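Local coordinates for oxidoreductase, Gfo/Idh/MocA family (Vibrio cholerae, PDB 1XEA), which probably catalyses an NAD(P)-dependent oxidation or reduction of a substrate not yet identified, at residues 23-26 against 27-30; 166-169 against 170-173. All blocks are in the same frame, centred on the assembly; numbering follows the deposited sequence.

Contact 1: residues 23-26 against 27-30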
loop_
_atom_site.group_PDB
_atom_site.type_symbol
_atom_site.label_atom_id
_atom_site.label_comp_id
_atom_site.label_asym_id
_atom_site.label_seq_id
_atom_site.Cartn_x
_atom_site.Cartn_y
_atom_site.Cartn_z
ATOM N N ALA A 23 -2.000 -20.842 29.603
ATOM C CA ALA A 23 -2.897 -20.571 30.730
ATOM C C ALA A 23 -4.342 -20.429 30.276
ATOM O O ALA A 23 -5.260 -20.378 31.087
ATOM C CB ALA A 23 -2.454 -19.312 31.448
ATOM N N GLN A 24 -4.534 -20.393 28.968
ATOM C CA GLN A 24 -5.851 -20.238 28.388
ATOM C C GLN A 24 -6.273 -21.514 27.657
ATOM O O GLN A 24 -7.451 -21.713 27.371
ATOM C CB GLN A 24 -5.813 -19.030 27.444
ATOM C CG GLN A 24 -6.913 -18.955 26.423
ATOM C CD GLN A 24 -6.434 -19.337 25.046
ATOM O OE1 GLN A 24 -5.952 -20.448 24.824
ATOM N NE2 GLN A 24 -6.552 -18.409 24.106
ATOM N N TRP A 25 -5.309 -22.382 27.361
ATOM C CA TRP A 25 -5.595 -23.628 26.651
ATOM C C TRP A 25 -6.501 -24.543 27.460
ATOM O O TRP A 25 -6.329 -24.716 28.662
ATOM C CB TRP A 25 -4.295 -24.363 26.310
ATOM C CG TRP A 25 -4.115 -24.614 24.844
ATOM C CD1 TRP A 25 -3.554 -23.764 23.916
ATOM C CD2 TRP A 25 -4.510 -25.785 24.122
ATOM N NE1 TRP A 25 -3.577 -24.344 22.667
ATOM C CE2 TRP A 25 -4.157 -25.582 22.763
ATOM C CE3 TRP A 25 -5.128 -26.989 24.487
ATOM C CZ2 TRP A 25 -4.403 -26.539 21.770
ATOM C CZ3 TRP A 25 -5.375 -27.950 23.497
ATOM C CH2 TRP A 25 -5.012 -27.716 22.152
ATOM N N PRO A 26 -7.497 -25.134 26.802
ATOM C CA PRO A 26 -8.430 -26.035 27.484
ATOM C C PRO A 26 -7.877 -27.432 27.766
ATOM O O PRO A 26 -7.122 -27.986 26.967
ATOM C CB PRO A 26 -9.636 -26.058 26.542
ATOM C CG PRO A 26 -9.014 -25.895 25.200
ATOM C CD PRO A 26 -7.974 -24.809 25.449
ATOM N N ASP A 27 -8.263 -27.988 28.913
ATOM C CA ASP A 27 -7.836 -29.319 29.336
ATOM C C ASP A 27 -6.335 -29.432 29.547
ATOM O O ASP A 27 -5.707 -30.395 29.097
ATOM C CB ASP A 27 -8.265 -30.382 28.323
ATOM C CG ASP A 27 -9.762 -30.480 28.175
ATOM O OD1 ASP A 27 -10.346 -29.675 27.409
ATOM O OD2 ASP A 27 -10.352 -31.370 28.828
ATOM N N ILE A 28 -5.754 -28.451 30.221
ATOM C CA ILE A 28 -4.324 -28.472 30.476
ATOM C C ILE A 28 -4.032 -27.860 31.826
ATOM O O ILE A 28 -4.343 -26.693 32.062
ATOM C CB ILE A 28 -3.557 -27.681 29.405
ATOM C CG1 ILE A 28 -3.643 -28.421 28.080
ATOM C CG2 ILE A 28 -2.093 -27.499 29.805
ATOM C CD1 ILE A 28 -2.937 -27.705 26.970
ATOM N N GLU A 29 -3.445 -28.645 32.720
ATOM C CA GLU A 29 -3.106 -28.124 34.032
ATOM C C GLU A 29 -1.658 -27.689 33.934
ATOM O O GLU A 29 -0.827 -28.403 33.386
ATOM C CB GLU A 29 -3.301 -29.200 35.116
ATOM C CG GLU A 29 -2.906 -28.761 36.537
ATOM C CD GLU A 29 -3.536 -29.630 37.633
ATOM O OE1 GLU A 29 -3.090 -29.539 38.802
ATOM O OE2 GLU A 29 -4.482 -30.396 37.325
ATOM N N LEU A 30 -1.371 -26.494 34.433
ATOM C CA LEU A 30 -0.022 -25.958 34.385
ATOM C C LEU A 30 0.720 -26.088 35.704
ATOM O O LEU A 30 0.116 -26.129 36.780
ATOM C CB LEU A 30 -0.056 -24.486 33.972
ATOM C CG LEU A 30 0.223 -24.156 32.505
ATOM C CD1 LEU A 30 -0.029 -22.679 32.269
ATOM C CD2 LEU A 30 1.666 -24.516 32.152
#

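Contact 2: residues 166-169 against 170-173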
loop_
_atom_site.group_PDB
_atom_site.type_symbol
_atom_site.label_atom_id
_atom_site.label_comp_id
_atom_site.label_asym_id
_atom_site.label_seq_id
_atom_site.Cartn_x
_atom_site.Cartn_y
_atom_site.Cartn_z
ATOM N N ASP A 166 20.440 -17.215 18.074
ATOM C CA ASP A 166 19.254 -16.647 18.700
ATOM C C ASP A 166 18.368 -15.799 17.791
ATOM O O ASP A 166 17.330 -15.297 18.225
ATOM C CB ASP A 166 19.657 -15.834 19.930
ATOM C CG ASP A 166 20.407 -16.666 20.948
ATOM O OD1 ASP A 166 19.831 -17.658 21.461
ATOM O OD2 ASP A 166 21.578 -16.331 21.235
ATOM N N ASP A 167 18.751 -15.656 16.527
ATOM C CA ASP A 167 17.968 -14.830 15.622
ATOM C C ASP A 167 17.857 -15.395 14.215
ATOM O O ASP A 167 16.800 -15.892 13.822
ATOM C CB ASP A 167 18.585 -13.433 15.577
ATOM C CG ASP A 167 17.550 -12.348 15.438
ATOM O OD1 ASP A 167 16.344 -12.660 15.489
ATOM O OD2 ASP A 167 17.940 -11.172 15.289
ATOM N N PHE A 168 18.958 -15.315 13.470
ATOM C CA PHE A 168 19.024 -15.788 12.090
ATOM C C PHE A 168 18.438 -17.180 11.923
ATOM O O PHE A 168 17.947 -17.544 10.854
ATOM C CB PHE A 168 20.472 -15.793 11.606
ATOM C CG PHE A 168 20.610 -16.041 10.143
ATOM C CD1 PHE A 168 20.176 -15.090 9.224
ATOM C CD2 PHE A 168 21.163 -17.231 9.672
ATOM C CE1 PHE A 168 20.290 -15.315 7.851
ATOM C CE2 PHE A 168 21.285 -17.470 8.299
ATOM C CZ PHE A 168 20.847 -16.511 7.380
ATOM N N ILE A 169 18.490 -17.962 12.991
ATOM C CA ILE A 169 17.963 -19.315 12.943
ATOM C C ILE A 169 16.483 -19.295 12.590
ATOM O O ILE A 169 15.961 -20.264 12.064
ATOM C CB ILE A 169 18.175 -20.035 14.287
ATOM C CG1 ILE A 169 18.017 -21.543 14.091
ATOM C CG2 ILE A 169 17.183 -19.520 15.314
ATOM C CD1 ILE A 169 18.700 -22.351 15.151
ATOM N N HIS A 170 15.811 -18.187 12.880
ATOM C CA HIS A 170 14.405 -18.088 12.561
ATOM C C HIS A 170 14.225 -18.159 11.052
ATOM O O HIS A 170 13.652 -19.112 10.534
ATOM C CB HIS A 170 13.814 -16.789 13.090
ATOM C CG HIS A 170 13.239 -16.904 14.463
ATOM N ND1 HIS A 170 12.349 -17.896 14.814
ATOM C CD2 HIS A 170 13.429 -16.159 15.578
ATOM C CE1 HIS A 170 12.019 -17.760 16.085
ATOM N NE2 HIS A 170 12.661 -16.713 16.573
ATOM N N PRO A 171 14.727 -17.156 10.313
ATOM C CA PRO A 171 14.560 -17.209 8.856
ATOM C C PRO A 171 15.247 -18.400 8.198
ATOM O O PRO A 171 14.721 -18.989 7.253
ATOM C CB PRO A 171 15.141 -15.872 8.393
ATOM C CG PRO A 171 16.172 -15.573 9.422
ATOM C CD PRO A 171 15.478 -15.950 10.711
ATOM N N LEU A 172 16.417 -18.757 8.717
ATOM C CA LEU A 172 17.173 -19.869 8.173
ATOM C C LEU A 172 16.359 -21.166 8.198
ATOM O O LEU A 172 16.190 -21.826 7.168
ATOM C CB LEU A 172 18.473 -20.060 8.953
ATOM C CG LEU A 172 19.440 -21.089 8.346
ATOM C CD1 LEU A 172 19.988 -20.557 7.025
ATOM C CD2 LEU A 172 20.561 -21.373 9.320
ATOM N N ASP A 173 15.858 -21.527 9.376
ATOM C CA ASP A 173 15.059 -22.736 9.522
ATOM C C ASP A 173 13.777 -22.673 8.702
ATOM O O ASP A 173 13.420 -23.631 8.012
ATOM C CB ASP A 173 14.671 -22.973 10.981
ATOM C CG ASP A 173 13.647 -24.098 11.130
ATOM O OD1 ASP A 173 14.014 -25.282 11.007
ATOM O OD2 ASP A 173 12.460 -23.806 11.352
#

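Contact 1: residues 23-26 against 27-30
Ala23 and Leu30 face each other at the open end of the loop that reverses the chain, with their CA atoms 7.1 Å apart. The methyl CD1 of Leu30 is the atom that reaches across: it lies 3.8 Å from Ala23 N and sits almost as near to the CA, while the Ala23 CB is a looser neighbour. The carbonyl of Ala23 makes a weak hydrogen bond to Arg48 of the second subunit. The apolar heart of the loop comes next, at Trp25. Its CE3, on the six-membered ring, lies 3.4 Å from Ile28 CD1, and the same methyl also approaches CB, CG and CD2 of the tryptophan, so that a single carbon touches the root of the side chain and the six-membered ring together. The approach is oblique. Ile28 delivers that methyl through an extended end (chi2 179°), with CG1 set beside its own backbone N and CG2 anti to it.

This loop is the connection between the first helix and second strand of the Rossmann fold: helix 12-22 has ended, and strand 28-33 is the outermost strand, within this chain, of the parallel sheet, where Asp27 and Glu29 share backbone hydrogen bonds with strand 3-8. Trp25 and Ile28 also share an outer neighbour, since both touch Leu276 of helix 268-281.

The direction from CA 23 to 26 and that from CA 27 to 30 differ by 159°, the reversal falling at Pro26 and Asp27. The carbonyl oxygen of Pro26 is 3.7 Å from Ile28 CG1. Asp27 follows with positive backbone angles (phi 63°), a left-handed conformation that lets the chain leave the proline and enter the strand at once. Pro26 also packs on Arg46 of the second subunit.

Contact 2: residues 166-169 against 170-173
Phe168 meets the next turn of its own helix with its ring, which touches both Pro171 and Leu172. Ring atom CE2 lies 3.6 Å from Leu172 CD1 and also approaches the leucine CB, whereas CD1 of the ring is 4.0 Å from Pro171 CG, the phenylalanine and proline side chains crossing at about a right angle. The phenylalanine reaches them because its CG stands opposite the backbone N (chi1 -170°), which carries the ring along beside the carbonyl and toward the following turn.

Three backbone hydrogen bonds hold this pair of turns together. Leu172 N donates to Phe168 O over 2.9 Å, and Asp173 N reaches Ile169 O at 3.0 Å. His170 N instead bonds to Asp167 O, 2.7 Å away and only three residues back. Pro171 has no N-H to offer a carbonyl of the turn before. The helix is kinked here, where the N atoms of His170 and Pro171 both lack the regular helical bond to that turn, and a wider pi-type turn precedes the kink at 166-168.

The carboxylates of Asp167 and Asp173 are buried and paired with arginines. Asp167 OD2 forms salt bridges with Arg153 and Arg217, and Asp173 OD1 with Arg124 and Arg291, with Ser295 adding a hydrogen bond. His170 packs on Lys94, Asn122 and Arg123.

This part of helix 160-175 is buried in the chain: Phe168 rests on strands 196-206 and 209-216, Pro171 touches Met215, and Leu172 touches Val202 of the sheet and Leu298 and Ile302 of helix 286-311.

From the N terminus, strand 3-8 and helix 12-22 lead into contact 1, which closes the loop into strand 28-33 within the nucleotide-binding domain. The chain then completes the parallel sheet, ending with strand 117-120, and crosses to the mixed sheet at strand 146-152 before contact 2 joins successive turns of helix 160-175. The two contacts are in series, neither nested nor crossed, and their nearest atoms are about 18 Å apart. Contact 1 lies at the surface beside helix 268-281 and the second subunit, whereas contact 2 is buried, tying its helix to the mixed sheet and to helix 286-311.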